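Local coordinates for protein Phthiocerol/phthiodiolone dimycocerosyl transferase (Mycobacterium tuberculosis, PDB 1Q9J) that probably transfers mycocerosyl groups from mycocerosic acid synthase onto phthiocerol, phthiodiolone and phenolphthiocerol, completing their dimycocerosate esters, at residues I28-I34 with G114-L118; L207-V213 with G366-I372; K220-L226 with V383-L388; A243-L247 with T298-A304; V263-R269 with L284-A288. All blocks are in the same frame, centred on the assembly; numbering follows the deposited sequence.

Interaction 1. Residues I28-I34 with G114-L118; sequences IQLRGVI and GGAEL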
# COMPACT_ATOMS: atom_id res chain seq x y z
N ILE A 28 -1.76 11.40 -9.28
CA ILE A 28 -3.02 12.09 -9.30
C ILE A 28 -3.18 12.79 -10.65
O ILE A 28 -2.40 13.68 -10.99
CB ILE A 28 -3.09 13.17 -8.20
CG1 ILE A 28 -2.89 12.55 -6.83
CG2 ILE A 28 -4.41 13.89 -8.26
CD1 ILE A 28 -1.43 12.46 -6.38
N GLN A 29 -4.18 12.37 -11.41
CA GLN A 29 -4.44 12.98 -12.71
C GLN A 29 -5.19 14.28 -12.42
O GLN A 29 -6.24 14.27 -11.80
CB GLN A 29 -5.32 12.05 -13.54
CG GLN A 29 -5.67 12.62 -14.89
CD GLN A 29 -4.46 13.19 -15.60
OE1 GLN A 29 -3.46 12.50 -15.81
NE2 GLN A 29 -4.54 14.48 -15.97
N LEU A 30 -4.66 15.42 -12.87
CA LEU A 30 -5.34 16.68 -12.60
C LEU A 30 -5.94 17.36 -13.83
O LEU A 30 -5.71 16.97 -14.97
CB LEU A 30 -4.38 17.65 -11.90
CG LEU A 30 -3.74 17.11 -10.62
CD1 LEU A 30 -2.73 18.11 -10.08
CD2 LEU A 30 -4.83 16.84 -9.60
N ARG A 31 -6.73 18.40 -13.55
CA ARG A 31 -7.39 19.20 -14.56
C ARG A 31 -7.50 20.63 -14.04
O ARG A 31 -8.21 20.90 -13.08
CB ARG A 31 -8.79 18.68 -14.89
CG ARG A 31 -9.58 19.65 -15.77
CD ARG A 31 -10.69 18.95 -16.53
NE ARG A 31 -11.84 18.64 -15.70
CZ ARG A 31 -12.57 17.54 -15.84
NH1 ARG A 31 -12.26 16.64 -16.77
NH2 ARG A 31 -13.62 17.34 -15.05
N GLY A 32 -6.77 21.54 -14.68
CA GLY A 32 -6.78 22.92 -14.25
C GLY A 32 -5.38 23.50 -14.28
O GLY A 32 -4.47 22.94 -14.89
N VAL A 33 -5.20 24.63 -13.60
CA VAL A 33 -3.91 25.30 -13.56
C VAL A 33 -3.05 24.97 -12.33
O VAL A 33 -3.40 25.31 -11.20
CB VAL A 33 -4.10 26.83 -13.65
CG1 VAL A 33 -2.75 27.54 -13.66
CG2 VAL A 33 -4.88 27.16 -14.91
N ILE A 34 -1.93 24.31 -12.58
CA ILE A 34 -0.99 23.92 -11.53
C ILE A 34 0.02 25.04 -11.30
O ILE A 34 0.92 25.24 -12.10
CB ILE A 34 -0.22 22.63 -11.94
CG1 ILE A 34 -1.13 21.42 -11.80
CG2 ILE A 34 1.02 22.46 -11.08
CD1 ILE A 34 -2.23 21.39 -12.79
N GLY A 114 -5.68 20.25 -19.99
CA GLY A 114 -6.43 20.93 -18.95
C GLY A 114 -5.66 20.85 -17.66
O GLY A 114 -5.42 21.86 -16.99
N GLY A 115 -5.25 19.64 -17.30
CA GLY A 115 -4.50 19.44 -16.08
C GLY A 115 -3.27 18.58 -16.32
O GLY A 115 -3.14 17.95 -17.37
N ALA A 116 -2.39 18.55 -15.32
CA ALA A 116 -1.15 17.78 -15.37
C ALA A 116 -1.25 16.48 -14.57
O ALA A 116 -2.33 16.12 -14.12
CB ALA A 116 -0.01 18.63 -14.83
N GLU A 117 -0.13 15.79 -14.41
CA GLU A 117 -0.08 14.56 -13.63
C GLU A 117 0.91 14.73 -12.49
O GLU A 117 2.10 14.97 -12.72
CB GLU A 117 0.39 13.37 -14.47
CG GLU A 117 -0.45 13.08 -15.68
CD GLU A 117 0.03 11.84 -16.43
OE1 GLU A 117 -0.42 11.63 -17.58
OE2 GLU A 117 0.84 11.08 -15.85
N LEU A 118 0.42 14.62 -11.26
CA LEU A 118 1.27 14.74 -10.09
C LEU A 118 1.61 13.31 -9.68
O LEU A 118 0.72 12.46 -9.59
CB LEU A 118 0.53 15.44 -8.96
CG LEU A 118 1.37 15.86 -7.76
CD1 LEU A 118 2.47 16.80 -8.21
CD2 LEU A 118 0.48 16.54 -6.73

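Interaction 2. Residues L207-V213 with G366-I372; sequences LPQAVPV and GQFYCSI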
# COMPACT_ATOMS: atom_id res chain seq x y z
N LEU A 207 18.77 -1.54 -10.68
CA LEU A 207 17.77 -0.56 -11.07
C LEU A 207 16.36 -1.15 -11.02
O LEU A 207 16.12 -2.28 -11.48
CB LEU A 207 18.08 -0.01 -12.47
CG LEU A 207 18.78 -0.93 -13.47
CD1 LEU A 207 17.78 -1.91 -14.06
CD2 LEU A 207 19.41 -0.10 -14.58
N PRO A 208 15.41 -0.40 -10.42
CA PRO A 208 14.00 -0.76 -10.25
C PRO A 208 13.19 -0.51 -11.49
O PRO A 208 13.38 0.50 -12.16
CB PRO A 208 13.55 0.16 -9.11
CG PRO A 208 14.83 0.63 -8.46
CD PRO A 208 15.73 0.80 -9.65
N GLN A 209 12.27 -1.43 -11.80
CA GLN A 209 11.40 -1.28 -12.98
C GLN A 209 9.93 -1.37 -12.53
O GLN A 209 9.59 -2.19 -11.67
CB GLN A 209 11.71 -2.36 -14.03
CG GLN A 209 13.19 -2.50 -14.51
CD GLN A 209 13.65 -1.41 -15.48
OE1 GLN A 209 13.03 -1.17 -16.52
NE2 GLN A 209 14.77 -0.77 -15.16
N ALA A 210 9.09 -0.52 -13.10
CA ALA A 210 7.66 -0.48 -12.79
C ALA A 210 7.05 -1.87 -12.74
O ALA A 210 7.50 -2.77 -13.45
CB ALA A 210 6.92 0.36 -13.83
N VAL A 211 6.05 -2.08 -11.89
CA VAL A 211 5.41 -3.38 -11.80
C VAL A 211 4.10 -3.33 -12.61
O VAL A 211 3.32 -2.38 -12.49
CB VAL A 211 5.11 -3.75 -10.32
CG1 VAL A 211 4.59 -5.18 -10.22
CG2 VAL A 211 6.36 -3.60 -9.49
N PRO A 212 3.87 -4.33 -13.47
CA PRO A 212 2.63 -4.29 -14.24
C PRO A 212 1.43 -4.22 -13.30
O PRO A 212 1.39 -4.92 -12.28
CB PRO A 212 2.69 -5.57 -15.07
CG PRO A 212 3.61 -6.47 -14.28
CD PRO A 212 4.67 -5.52 -13.80
N VAL A 213 0.47 -3.35 -13.63
CA VAL A 213 -0.74 -3.18 -12.84
C VAL A 213 -2.00 -3.14 -13.69
O VAL A 213 -2.19 -2.21 -14.48
CB VAL A 213 -0.76 -1.85 -12.04
CG1 VAL A 213 -2.06 -1.75 -11.23
CG2 VAL A 213 0.46 -1.75 -11.13
N GLY A 366 -2.22 3.95 -8.16
CA GLY A 366 -1.06 3.61 -7.36
C GLY A 366 -0.30 2.50 -8.03
O GLY A 366 -0.89 1.60 -8.64
N GLN A 367 1.01 2.54 -7.93
CA GLN A 367 1.82 1.51 -8.55
C GLN A 367 3.14 1.37 -7.82
O GLN A 367 3.60 2.31 -7.18
CB GLN A 367 2.07 1.86 -10.02
CG GLN A 367 2.90 0.84 -10.77
CD GLN A 367 3.04 1.19 -12.25
OE1 GLN A 367 3.51 0.37 -13.05
NE2 GLN A 367 2.65 2.41 -12.62
N PHE A 368 3.73 0.19 -7.93
CA PHE A 368 5.00 -0.08 -7.30
C PHE A 368 6.12 -0.05 -8.34
O PHE A 368 5.86 -0.13 -9.54
CB PHE A 368 4.98 -1.45 -6.63
CG PHE A 368 3.94 -1.59 -5.56
CD1 PHE A 368 3.03 -2.64 -5.59
CD2 PHE A 368 3.86 -0.67 -4.50
CE1 PHE A 368 2.06 -2.78 -4.60
CE2 PHE A 368 2.90 -0.81 -3.51
CZ PHE A 368 2.00 -1.87 -3.56
N TYR A 369 7.35 0.07 -7.86
CA TYR A 369 8.51 0.07 -8.75
C TYR A 369 9.64 -0.75 -8.15
O TYR A 369 10.78 -0.31 -8.18
CB TYR A 369 9.03 1.48 -9.00
CG TYR A 369 8.23 2.25 -10.01
CD1 TYR A 369 6.96 2.75 -9.69
CD2 TYR A 369 8.74 2.52 -11.28
CE1 TYR A 369 6.23 3.49 -10.62
CE2 TYR A 369 8.01 3.26 -12.22
CZ TYR A 369 6.76 3.74 -11.87
OH TYR A 369 6.04 4.48 -12.77
N CYS A 370 9.33 -1.91 -7.60
CA CYS A 370 10.40 -2.73 -7.05
C CYS A 370 11.34 -3.17 -8.18
O CYS A 370 11.00 -3.05 -9.36
CB CYS A 370 9.81 -3.93 -6.32
SG CYS A 370 8.51 -4.78 -7.20
N SER A 371 12.52 -3.66 -7.82
CA SER A 371 13.47 -4.09 -8.83
C SER A 371 12.98 -5.36 -9.53
O SER A 371 12.36 -6.22 -8.92
CB SER A 371 14.86 -4.32 -8.21
OG SER A 371 14.85 -5.37 -7.26
N ILE A 372 13.26 -5.46 -10.83
CA ILE A 372 12.87 -6.61 -11.66
C ILE A 372 13.01 -7.92 -10.89
O ILE A 372 13.81 -8.02 -9.95
CB ILE A 372 13.74 -6.68 -12.97
CG1 ILE A 372 13.21 -5.71 -14.02
CG2 ILE A 372 13.77 -8.10 -13.53
CD1 ILE A 372 11.88 -6.12 -14.65

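Interaction 3. Residues K220-L226 with V383-L388; sequences KQQTSDL and VYAGQL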
# COMPACT_ATOMS: atom_id res chain seq x y z
N LYS A 220 -21.01 3.36 -10.73
CA LYS A 220 -21.51 3.93 -9.48
C LYS A 220 -22.64 3.05 -8.97
O LYS A 220 -22.82 2.89 -7.76
CB LYS A 220 -22.03 5.35 -9.72
CG LYS A 220 -20.95 6.36 -10.06
CD LYS A 220 -21.51 7.52 -10.87
CE LYS A 220 -21.92 7.05 -12.28
NZ LYS A 220 -22.50 8.14 -13.12
N GLN A 221 -23.40 2.46 -9.89
CA GLN A 221 -24.50 1.60 -9.50
C GLN A 221 -24.02 0.23 -9.02
O GLN A 221 -24.28 -0.14 -7.88
CB GLN A 221 -25.49 1.41 -10.64
CG GLN A 221 -26.73 2.30 -10.53
CD GLN A 221 -27.31 2.34 -9.12
OE1 GLN A 221 -26.90 3.16 -8.29
NE2 GLN A 221 -28.26 1.45 -8.84
N GLN A 222 -23.32 -0.50 -9.88
CA GLN A 222 -22.83 -1.82 -9.50
C GLN A 222 -22.14 -1.81 -8.14
O GLN A 222 -22.14 -2.81 -7.42
CB GLN A 222 -21.85 -2.36 -10.53
CG GLN A 222 -22.46 -2.81 -11.82
CD GLN A 222 -21.40 -3.12 -12.83
OE1 GLN A 222 -20.61 -2.25 -13.20
NE2 GLN A 222 -21.36 -4.37 -13.29
N THR A 223 -21.53 -0.68 -7.79
CA THR A 223 -20.86 -0.56 -6.50
C THR A 223 -21.97 -0.58 -5.44
O THR A 223 -22.02 -1.49 -4.61
CB THR A 223 -20.03 0.75 -6.39
OG1 THR A 223 -19.12 0.83 -7.49
CG2 THR A 223 -19.21 0.77 -5.10
N SER A 224 -22.87 0.40 -5.51
CA SER A 224 -24.00 0.51 -4.57
C SER A 224 -24.75 -0.80 -4.36
O SER A 224 -25.28 -1.06 -3.28
CB SER A 224 -24.97 1.59 -5.05
OG SER A 224 -24.36 2.86 -5.00
N ASP A 225 -24.78 -1.61 -5.41
CA ASP A 225 -25.44 -2.91 -5.38
C ASP A 225 -24.63 -3.86 -4.51
O ASP A 225 -25.19 -4.60 -3.70
CB ASP A 225 -25.52 -3.49 -6.79
CG ASP A 225 -26.81 -3.12 -7.50
OD1 ASP A 225 -27.22 -1.93 -7.45
OD2 ASP A 225 -27.41 -4.03 -8.12
N LEU A 226 -23.31 -3.83 -4.68
CA LEU A 226 -22.44 -4.69 -3.90
C LEU A 226 -22.42 -4.20 -2.46
O LEU A 226 -22.33 -5.01 -1.53
CB LEU A 226 -21.02 -4.70 -4.50
CG LEU A 226 -20.10 -5.83 -4.05
CD1 LEU A 226 -20.73 -7.18 -4.35
CD2 LEU A 226 -18.75 -5.71 -4.75
N VAL A 383 -12.59 2.30 -3.27
CA VAL A 383 -13.78 2.91 -3.82
C VAL A 383 -13.51 4.37 -4.13
O VAL A 383 -13.44 5.22 -3.25
CB VAL A 383 -14.94 2.78 -2.84
CG1 VAL A 383 -16.21 3.37 -3.44
CG2 VAL A 383 -15.13 1.32 -2.50
N TYR A 384 -13.34 4.62 -5.42
CA TYR A 384 -13.05 5.96 -5.91
C TYR A 384 -14.35 6.54 -6.43
O TYR A 384 -15.07 5.89 -7.18
CB TYR A 384 -12.02 5.89 -7.05
CG TYR A 384 -11.50 7.24 -7.50
CD1 TYR A 384 -10.35 7.79 -6.94
CD2 TYR A 384 -12.19 8.00 -8.45
CE1 TYR A 384 -9.91 9.07 -7.30
CE2 TYR A 384 -11.77 9.27 -8.81
CZ TYR A 384 -10.63 9.81 -8.23
OH TYR A 384 -10.24 11.09 -8.54
N ALA A 385 -14.66 7.76 -5.99
CA ALA A 385 -15.87 8.43 -6.44
C ALA A 385 -17.08 7.51 -6.39
O ALA A 385 -17.91 7.50 -7.30
CB ALA A 385 -15.66 8.94 -7.86
N GLY A 386 -17.18 6.73 -5.32
CA GLY A 386 -18.29 5.81 -5.18
C GLY A 386 -18.25 4.69 -6.21
O GLY A 386 -19.29 4.17 -6.61
N GLN A 387 -17.06 4.32 -6.63
CA GLN A 387 -16.90 3.24 -7.60
C GLN A 387 -15.78 2.33 -7.12
O GLN A 387 -14.67 2.78 -6.85
CB GLN A 387 -16.55 3.82 -8.97
CG GLN A 387 -17.42 5.01 -9.37
CD GLN A 387 -17.03 5.62 -10.72
OE1 GLN A 387 -17.04 4.93 -11.75
NE2 GLN A 387 -16.70 6.91 -10.72
N LEU A 388 -16.10 1.05 -7.00
CA LEU A 388 -15.12 0.07 -6.55
C LEU A 388 -14.11 -0.15 -7.65
O LEU A 388 -14.46 -0.20 -8.82
CB LEU A 388 -15.79 -1.26 -6.22
CG LEU A 388 -14.79 -2.42 -6.04
CD1 LEU A 388 -13.83 -2.10 -4.92
CD2 LEU A 388 -15.54 -3.70 -5.75

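Interaction 4. Residues A243-L247 with T298-A304; sequences AAILL and TDIVDLA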
# COMPACT_ATOMS: atom_id res chain seq x y z
N ALA A 243 -13.56 -12.58 -0.62
CA ALA A 243 -14.23 -13.83 -0.91
C ALA A 243 -14.20 -14.01 -2.44
O ALA A 243 -13.72 -15.02 -2.95
CB ALA A 243 -15.66 -13.79 -0.42
N ALA A 244 -14.69 -13.00 -3.15
CA ALA A 244 -14.70 -13.04 -4.60
C ALA A 244 -13.31 -13.40 -5.14
O ALA A 244 -13.16 -14.23 -6.04
CB ALA A 244 -15.15 -11.70 -5.17
N ILE A 245 -12.28 -12.76 -4.59
CA ILE A 245 -10.92 -13.03 -5.02
C ILE A 245 -10.54 -14.48 -4.72
O ILE A 245 -10.06 -15.20 -5.59
CB ILE A 245 -9.94 -12.08 -4.29
CG1 ILE A 245 -10.18 -10.66 -4.78
CG2 ILE A 245 -8.50 -12.49 -4.52
CD1 ILE A 245 -9.53 -9.63 -3.94
N LEU A 246 -10.78 -14.91 -3.48
CA LEU A 246 -10.44 -16.27 -3.07
C LEU A 246 -11.20 -17.35 -3.84
O LEU A 246 -10.64 -18.41 -4.14
CB LEU A 246 -10.67 -16.43 -1.56
CG LEU A 246 -9.61 -15.78 -0.68
CD1 LEU A 246 -10.10 -15.68 0.75
CD2 LEU A 246 -8.31 -16.58 -0.76
N LEU A 247 -12.46 -17.10 -4.16
CA LEU A 247 -13.24 -18.08 -4.92
C LEU A 247 -12.58 -18.27 -6.27
O LEU A 247 -12.15 -19.38 -6.62
CB LEU A 247 -14.67 -17.59 -5.12
CG LEU A 247 -15.51 -17.66 -3.84
CD1 LEU A 247 -16.89 -17.14 -4.11
CD2 LEU A 247 -15.55 -19.10 -3.35
N THR A 298 -18.87 -23.95 -1.58
CA THR A 298 -18.55 -22.85 -0.68
C THR A 298 -19.33 -21.59 -1.04
O THR A 298 -19.35 -21.17 -2.20
CB THR A 298 -17.07 -22.53 -0.70
OG1 THR A 298 -16.34 -23.66 -0.19
CG2 THR A 298 -16.78 -21.32 0.16
N ASP A 299 -19.96 -20.99 -0.03
CA ASP A 299 -20.75 -19.79 -0.24
C ASP A 299 -20.01 -18.50 0.09
O ASP A 299 -19.21 -18.44 1.02
CB ASP A 299 -22.03 -19.89 0.59
CG ASP A 299 -22.91 -18.66 0.46
OD1 ASP A 299 -22.88 -17.81 1.37
OD2 ASP A 299 -23.62 -18.55 -0.57
N ILE A 300 -20.28 -17.47 -0.71
CA ILE A 300 -19.65 -16.17 -0.54
C ILE A 300 -19.70 -15.68 0.90
O ILE A 300 -18.66 -15.56 1.55
CB ILE A 300 -20.31 -15.12 -1.48
CG1 ILE A 300 -19.53 -15.06 -2.79
CG2 ILE A 300 -20.36 -13.74 -0.84
CD1 ILE A 300 -18.12 -14.54 -2.64
N VAL A 301 -20.90 -15.42 1.40
CA VAL A 301 -21.06 -14.94 2.76
C VAL A 301 -20.40 -15.88 3.76
O VAL A 301 -19.76 -15.44 4.70
CB VAL A 301 -22.54 -14.78 3.11
CG1 VAL A 301 -22.68 -14.00 4.41
CG2 VAL A 301 -23.26 -14.07 1.98
N ASP A 302 -20.55 -17.18 3.56
CA ASP A 302 -19.95 -18.14 4.47
C ASP A 302 -18.46 -17.88 4.60
O ASP A 302 -17.93 -17.78 5.71
CB ASP A 302 -20.18 -19.57 3.98
CG ASP A 302 -21.29 -20.29 4.75
OD1 ASP A 302 -22.45 -19.83 4.69
OD2 ASP A 302 -20.99 -21.31 5.42
N LEU A 303 -17.79 -17.75 3.46
CA LEU A 303 -16.34 -17.50 3.41
C LEU A 303 -16.01 -16.11 3.97
O LEU A 303 -15.17 -15.98 4.85
CB LEU A 303 -15.85 -17.60 1.95
CG LEU A 303 -14.36 -17.52 1.68
CD1 LEU A 303 -13.66 -18.68 2.34
CD2 LEU A 303 -14.12 -17.52 0.18
N ALA A 304 -16.69 -15.10 3.45
CA ALA A 304 -16.48 -13.73 3.89
C ALA A 304 -16.54 -13.60 5.41
O ALA A 304 -15.64 -13.04 6.03
CB ALA A 304 -17.51 -12.82 3.25

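Interaction 5. Residues V263-R269 with L284-A288; sequences VYPVDLR and LLGAA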
# COMPACT_ATOMS: atom_id res chain seq x y z
N VAL A 263 -3.50 -13.73 2.85
CA VAL A 263 -2.83 -12.80 3.74
C VAL A 263 -3.17 -11.36 3.37
O VAL A 263 -3.18 -11.00 2.20
CB VAL A 263 -1.30 -12.95 3.69
CG1 VAL A 263 -0.67 -12.01 4.70
CG2 VAL A 263 -0.88 -14.38 3.97
N TYR A 264 -3.48 -10.56 4.38
CA TYR A 264 -3.79 -9.15 4.14
C TYR A 264 -3.22 -8.31 5.27
O TYR A 264 -2.89 -8.82 6.36
CB TYR A 264 -5.30 -8.92 3.97
CG TYR A 264 -6.15 -9.45 5.09
CD1 TYR A 264 -6.94 -8.59 5.86
CD2 TYR A 264 -6.17 -10.80 5.40
CE1 TYR A 264 -7.72 -9.07 6.90
CE2 TYR A 264 -6.95 -11.29 6.44
CZ TYR A 264 -7.72 -10.42 7.19
OH TYR A 264 -8.48 -10.92 8.23
N PRO A 265 -3.10 -7.00 5.04
CA PRO A 265 -2.55 -6.07 6.03
C PRO A 265 -3.48 -5.69 7.18
O PRO A 265 -4.70 -5.69 7.03
CB PRO A 265 -2.19 -4.86 5.17
CG PRO A 265 -3.32 -4.84 4.17
CD PRO A 265 -3.46 -6.29 3.79
N VAL A 266 -2.90 -5.40 8.34
CA VAL A 266 -3.65 -4.94 9.52
C VAL A 266 -2.83 -3.84 10.19
O VAL A 266 -1.78 -4.10 10.78
CB VAL A 266 -3.90 -6.06 10.58
CG1 VAL A 266 -4.59 -5.44 11.80
CG2 VAL A 266 -4.79 -7.15 10.01
N ASP A 267 -3.32 -2.61 10.08
CA ASP A 267 -2.63 -1.46 10.66
C ASP A 267 -2.65 -1.53 12.19
O ASP A 267 -3.66 -1.27 12.83
CB ASP A 267 -3.29 -0.15 10.19
CG ASP A 267 -2.34 1.04 10.26
OD1 ASP A 267 -1.28 0.93 10.93
OD2 ASP A 267 -2.64 2.09 9.65
N LEU A 268 -1.51 -1.89 12.75
CA LEU A 268 -1.39 -1.99 14.18
C LEU A 268 -1.52 -0.62 14.88
O LEU A 268 -1.50 -0.53 16.10
CB LEU A 268 -0.04 -2.65 14.54
CG LEU A 268 0.06 -4.10 14.06
CD1 LEU A 268 1.33 -4.76 14.55
CD2 LEU A 268 -1.15 -4.87 14.54
N ARG A 269 -1.67 0.44 14.10
CA ARG A 269 -1.78 1.77 14.69
C ARG A 269 -3.04 1.92 15.55
O ARG A 269 -3.00 2.61 16.56
CB ARG A 269 -1.78 2.84 13.59
CG ARG A 269 -0.42 3.06 12.94
CD ARG A 269 -0.54 4.06 11.77
NE ARG A 269 0.76 4.38 11.16
CZ ARG A 269 1.46 3.58 10.36
NH1 ARG A 269 1.00 2.38 10.03
NH2 ARG A 269 2.64 3.98 9.88
N LEU A 284 3.87 -0.09 9.84
CA LEU A 284 3.25 -0.74 10.97
C LEU A 284 2.02 -1.54 10.51
O LEU A 284 0.93 -1.42 11.07
CB LEU A 284 2.83 0.30 12.02
CG LEU A 284 2.63 -0.25 13.45
CD1 LEU A 284 3.98 -0.58 14.08
CD2 LEU A 284 1.91 0.77 14.30
N LEU A 285 2.20 -2.35 9.48
CA LEU A 285 1.11 -3.16 9.01
C LEU A 285 1.37 -4.61 9.35
O LEU A 285 2.30 -5.24 8.83
CB LEU A 285 0.92 -2.99 7.50
CG LEU A 285 0.58 -1.57 7.07
CD1 LEU A 285 0.42 -1.54 5.56
CD2 LEU A 285 -0.69 -1.06 7.74
N GLY A 286 0.57 -5.14 10.27
CA GLY A 286 0.72 -6.53 10.65
C GLY A 286 0.12 -7.39 9.57
O GLY A 286 -0.65 -6.90 8.74
N ALA A 287 0.46 -8.66 9.56
CA ALA A 287 -0.07 -9.57 8.56
C ALA A 287 -1.03 -10.56 9.21
O ALA A 287 -0.70 -11.23 10.19
CB ALA A 287 1.06 -10.33 7.87
N ALA A 288 -2.22 -10.64 8.64
CA ALA A 288 -3.24 -11.55 9.13
C ALA A 288 -3.31 -12.73 8.17
O ALA A 288 -3.56 -12.55 6.98
CB ALA A 288 -4.58 -10.82 9.18

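Interaction 1. Residues I28-I34 with G114-L118
I28 and L118 form a hydrogen-bonded antiparallel pair, with I28 N donating to L118 O at 2.7 Å and L118 N to I28 O at 3.0 Å. Their side chains project from the same face of the sheet, and CB of one lies 4.3 Å from CB of the other. The next bond of the series, from L30 N to A116 O, is 2.7 Å long. G115 lies against the backbone of L30 and R31, a position that suits a residue without a side chain.

On the other face Q29 and E117 make a non-hydrogen-bonded pair. CG of Q29 stands anti to its backbone N (chi1 179°) and the chain bends at chi2 (47°), which brings OE1 beside CG of E117 and turns NE2 back to donate to the carbonyl O of L30 at 2.9 Å. The amide and carboxylate planes are nearly perpendicular, 85° apart. Farther out, I34 CD1 rests on A116 CB at 4.1 Å.

The pairing joins the adjacent inner strands 23-31 and 117-123 of the five-stranded sheet. Strand 360-368 flanks I28 and Q29, R31 forms a salt bridge with E362 of that strand, strand 105-110 lies beyond L118, and helix 129-148 packs over I28 and L118 through F140.

Interaction 2. Residues L207-V213 with G366-I372
V211 has CG1 anti to the backbone N (chi1 -173°), a setting that places CG2 beside that nitrogen and directs it at the chain passing through F368 and C370. There CG2 of V211 meets SG of C370 and packs 3.8 Å from CB of F368. The ring of Y369 is swung out by a chi1 of -78°, anti to its own carbonyl carbon, and presents a face to A210. CA of A210 sits 3.9 Å from the ring centroid, 28° off the normal, in a CH-pi contact, while CB of A210 lies over the same face, nearest CE2 of Y369.

Two backbone bonds join the segments. V211 N donates to F368 O at 3.1 Å and Q209 N to C370 O at 3.2 Å; residues 207-212 are irregular, and the other chain leaves strand form after F368. At the far ends, the bent chain of Q209 passes at a slant over CG1 of I372, and CG2 of V213 touches CG of Q367 at 3.6 Å.

The contact links the five- and six-stranded sheets, consistent with a place between the two related domains. Strand 360-368 borders strand 23-31, which receives Y369 and Q367, whereas V213 opens strand 213-216 and packs on strand 387-393. The ring of F368 meets F331 edge-to-face and also touches the ring of H393, its side chain about 5 Å from that of H124, the probable proton acceptor.

Interaction 3. Residues K220-L226 with V383-L388
K220, in the first turn of helix 220-230, brings its CA against the carbonyl O of G386 (3.6 Å) and lays its aliphatic stem alongside Q387. The two side chains point the same way, CG of K220 lying 3.8 Å from CG of Q387, while the ammonium group departs from the hairpin. One turn on, T223 supplies the polar link. With OG1 beside its own backbone N (chi1 -55°), the hydroxyl accepts a 3.1 Å hydrogen bond from L388 N, with an N-H...O angle of 159°. CG2 of T223 touches CG1 of V383. L226, a further turn along, closes the series by setting CD2 against CD2 of L388 at 3.9 Å.

The partner is the tight hairpin joining strands 378-384 and 387-393. Its type I' turn from Y384 to Q387 runs through positive phi at A385 and at G386, where glycine is well suited. From other helices, L237 touches L226 and V383, V241 touches L388, and L410 touches both leucines.

Within these segments one hydroxyl makes the hydrogen bond between helix and hairpin, accepting from L388 N and also bonding S219 O. The contact thus runs from exposed K220 through the buried T223 hydroxyl to buried leucine packing.

Interaction 4. Residues A243-L247 with T298-A304
L247 and I300 meet at a slant, with CD1 of L247 resting on CD1 of I300, and the same methyl of the isoleucine abuts CB of A243. L303 approaches differently. Its side chain slides past L247 in the opposite direction, so that CD2 of L303 comes to lie among CA of A243 (3.8 Å), CB of L246 (4.0 Å) and CD2 of L247. CG of L303 is anti to its backbone N (chi1 -174°), which extends the isobutyl group to helix 237-253.

Alanines meet where the backbones come nearest: CB of A243 lies 4.2 Å from CB of A304. The segments of the two helices pass at a steep 105°, their axes 9.6 Å apart. T298 adds a methyl contact to L247. D299 is the N-cap of helix 300-317, its OD1 accepting from D302 N at 3.3 Å.

Beneath the pair, L246 and L303 reach Y262, Y290 and A292 of the six-stranded sheet. Between these segments the contact is apolar; the polar groups at its margin are satisfied elsewhere, the hydroxyl of T298 by G295 N and OD1 of D299 by the N-cap bond and the hydroxyl of Y417.

Interaction 5. Residues V263-R269 with L284-A288
Strands 260-267 and 285-292 form the antiparallel edge of the six-stranded sheet, and their pairing ends near the probable active site. Y264 with A288 and V266 with G286 are hydrogen-bonded pairs, the 3.0 Å bond from A288 N to Y264 O being the straightest at 176°. L268 N continues the series to L284 O at 3.0 Å. On the face holding A288, its CB stands over the ring of Y264, 4.0 Å from the centroid and displaced toward the rim, a CH-pi contact, and also touches CG2 of V266. The opposite face pairs D267 with L285, and CD2 of L285 lies 3.7 Å from CG of D267.

D267 OD1 closes an Asx turn by accepting from R269 N at 3.2 Å. From the other side of the carboxylate plane, R269 NH1 reaches the same oxygen at 2.8 Å in a salt bridge that lies in the guanidinium plane. CB of L284 lies over one face of that guanidinium, 3.4 Å from NH1.

NH1 also bridges to D128, which accepts from L284 N as well, and NH2 bonds P278 O. A guanidinium shared by two carboxylates is well fixed in position, consistent with the structural role ascribed to D128 in ordering the active site around H124.

In the fold
Interaction 4 is the most thoroughly buried and relies on apolar packing alone, whereas interaction 3, about 19 Å away between centres, adds a buried hydroxyl-to-amide bond, with an exposed lysine at one end. Interactions 3 and 5 hold different parts of the six-stranded sheet, one docking a helix on a hairpin and the other pairing the edge strand 285-292 with its inner neighbour. Interaction 1 pairs strands too, but in the five-stranded sheet, with an exposed loop end. Interaction 2 shares that sheet through strand 360-368, yet its bonding is irregular as the chain leaves the strand. Interactions 2 and 5 approach the probable catalytic centre from opposite sides of the chain's middle, one by aromatic packing, the other by a salt-bridge network.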